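Local coordinates for protein MS5a (Brassica napus, PDB 6L77) that is a meiosis-related, cystatin-like protein whose exact biochemical function is not established, although its cystatin-like folds have been linked to enhancement of papain activity, at residues Gly21-Asn26 against Lys181-Val186. Sequence-based numbering, arbitrary orientation.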
# COMPACT_ATOMS: atom_id res chain seq x y z
N GLY A 21 6.20 -0.79 5.81
CA GLY A 21 7.04 0.00 6.69
C GLY A 21 8.19 0.65 5.95
O GLY A 21 8.51 1.81 6.19
N LEU A 22 8.85 -0.10 5.06
CA LEU A 22 9.93 0.49 4.27
C LEU A 22 9.40 1.59 3.36
O LEU A 22 10.09 2.60 3.14
CB LEU A 22 10.64 -0.59 3.47
CG LEU A 22 11.46 -1.56 4.33
CD1 LEU A 22 12.00 -2.63 3.45
CD2 LEU A 22 12.61 -0.81 4.99
N HIS A 23 8.19 1.41 2.82
CA HIS A 23 7.53 2.43 2.01
C HIS A 23 7.34 3.73 2.79
O HIS A 23 7.64 4.82 2.30
CB HIS A 23 6.19 1.85 1.52
CG HIS A 23 5.17 2.86 1.07
ND1 HIS A 23 5.44 3.87 0.17
CD2 HIS A 23 3.85 2.96 1.37
CE1 HIS A 23 4.34 4.57 -0.05
NE2 HIS A 23 3.36 4.04 0.66
N ARG A 24 6.82 3.63 4.01
CA ARG A 24 6.61 4.83 4.83
C ARG A 24 7.93 5.54 5.10
O ARG A 24 8.06 6.75 4.88
CB ARG A 24 5.91 4.44 6.14
CG ARG A 24 5.79 5.58 7.16
CD ARG A 24 4.94 5.17 8.36
NE ARG A 24 4.79 6.27 9.32
CZ ARG A 24 5.59 6.48 10.36
NH1 ARG A 24 6.60 5.66 10.59
NH2 ARG A 24 5.37 7.49 11.18
N TYR A 25 8.94 4.78 5.53
CA TYR A 25 10.26 5.36 5.81
C TYR A 25 10.87 5.98 4.56
O TYR A 25 11.33 7.13 4.58
CB TYR A 25 11.19 4.29 6.37
CG TYR A 25 12.53 4.83 6.78
CD1 TYR A 25 12.72 5.41 8.03
CD2 TYR A 25 13.63 4.75 5.92
CE1 TYR A 25 13.96 5.91 8.42
CE2 TYR A 25 14.87 5.24 6.29
CZ TYR A 25 15.02 5.82 7.54
OH TYR A 25 16.25 6.31 7.92
N ASN A 26 10.92 5.22 3.47
CA ASN A 26 11.57 5.71 2.25
C ASN A 26 10.91 6.98 1.74
O ASN A 26 11.60 7.89 1.26
CB ASN A 26 11.52 4.65 1.15
CG ASN A 26 12.53 3.55 1.36
OD1 ASN A 26 13.59 3.76 1.96
ND2 ASN A 26 12.22 2.37 0.83
N LYS A 181 5.31 11.26 -5.15
CA LYS A 181 6.53 11.16 -4.37
C LYS A 181 6.40 11.60 -2.91
O LYS A 181 7.30 11.31 -2.12
CB LYS A 181 7.66 11.99 -5.02
CG LYS A 181 8.13 11.47 -6.38
CD LYS A 181 9.32 12.29 -6.89
CE LYS A 181 9.57 12.06 -8.37
NZ LYS A 181 10.02 10.69 -8.68
N SER A 182 5.35 12.32 -2.54
CA SER A 182 5.20 12.77 -1.16
C SER A 182 4.18 11.92 -0.43
O SER A 182 3.17 11.50 -1.00
CB SER A 182 4.79 14.24 -1.09
OG SER A 182 3.41 14.38 -1.31
N LEU A 183 4.43 11.69 0.86
CA LEU A 183 3.55 10.86 1.69
C LEU A 183 2.38 11.72 2.18
O LEU A 183 2.35 12.22 3.30
CB LEU A 183 4.34 10.25 2.84
CG LEU A 183 3.56 9.15 3.57
CD1 LEU A 183 3.36 8.00 2.62
CD2 LEU A 183 4.34 8.73 4.82
N ARG A 184 1.41 11.90 1.29
CA ARG A 184 0.23 12.70 1.56
C ARG A 184 -1.03 11.86 1.35
O ARG A 184 -0.98 10.75 0.81
CB ARG A 184 0.20 13.94 0.65
CG ARG A 184 0.31 13.61 -0.84
CD ARG A 184 -0.53 14.57 -1.72
NE ARG A 184 -1.94 14.49 -1.37
CZ ARG A 184 -2.71 15.53 -1.03
NH1 ARG A 184 -3.98 15.33 -0.71
NH2 ARG A 184 -2.20 16.76 -1.04
N ASN A 185 -2.18 12.43 1.73
CA ASN A 185 -3.46 11.73 1.55
C ASN A 185 -3.74 11.51 0.07
O ASN A 185 -3.67 12.45 -0.72
CB ASN A 185 -4.59 12.53 2.18
CG ASN A 185 -4.51 12.56 3.70
OD1 ASN A 185 -3.64 11.91 4.29
ND2 ASN A 185 -5.41 13.30 4.33
N VAL A 186 -4.03 10.27 -0.31
CA VAL A 186 -4.39 9.95 -1.69
C VAL A 186 -5.49 8.89 -1.70
O VAL A 186 -5.62 8.10 -0.77
CB VAL A 186 -3.19 9.44 -2.53
CG1 VAL A 186 -2.15 10.56 -2.79
CG2 VAL A 186 -2.53 8.24 -1.87
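Leu183 lies at the centre of an inverse gamma turn (phi -82°, psi 80°) just beyond helix 176-181, and its CA comes within 7.5 Å of the CA of Arg24 on the helical segment 21-26. From this turn the Leu183 side chain points at the helix, with CG anti to the backbone N (chi1 -168°). Leu183 is the only residue of 181-186 that touches the helical segment, meeting His23 and Arg24, and the two segments bury 112 Å² in all. Its two methyls divide the work. CD2 rests 4.2 Å from Arg24 CG, while CD1 approaches the His23 ring obliquely, 4.4 Å from His23 NE2. These are loose van der Waals distances between two buried helix residues and a partly exposed leucine, without polar pairing. Arg24 CG lies beside the leucine while the extended chain carries the guanidinium onward, where NE hydrogen-bonds His217 O and NH1 hydrogen-bonds Ser88 OG. His23 NE2 hydrogen-bonds with Tyr142 OH, and the ring also meets that of Trp138. Leu183 also touches Met27 and Leu28 of helix 12-29 and, on strand 201-212, Arg210 and Val212. The contact thus packs the loop leading into strand 186-195 against helix 12-29 within the cystatin-like helix-and-antiparallel-sheet architecture.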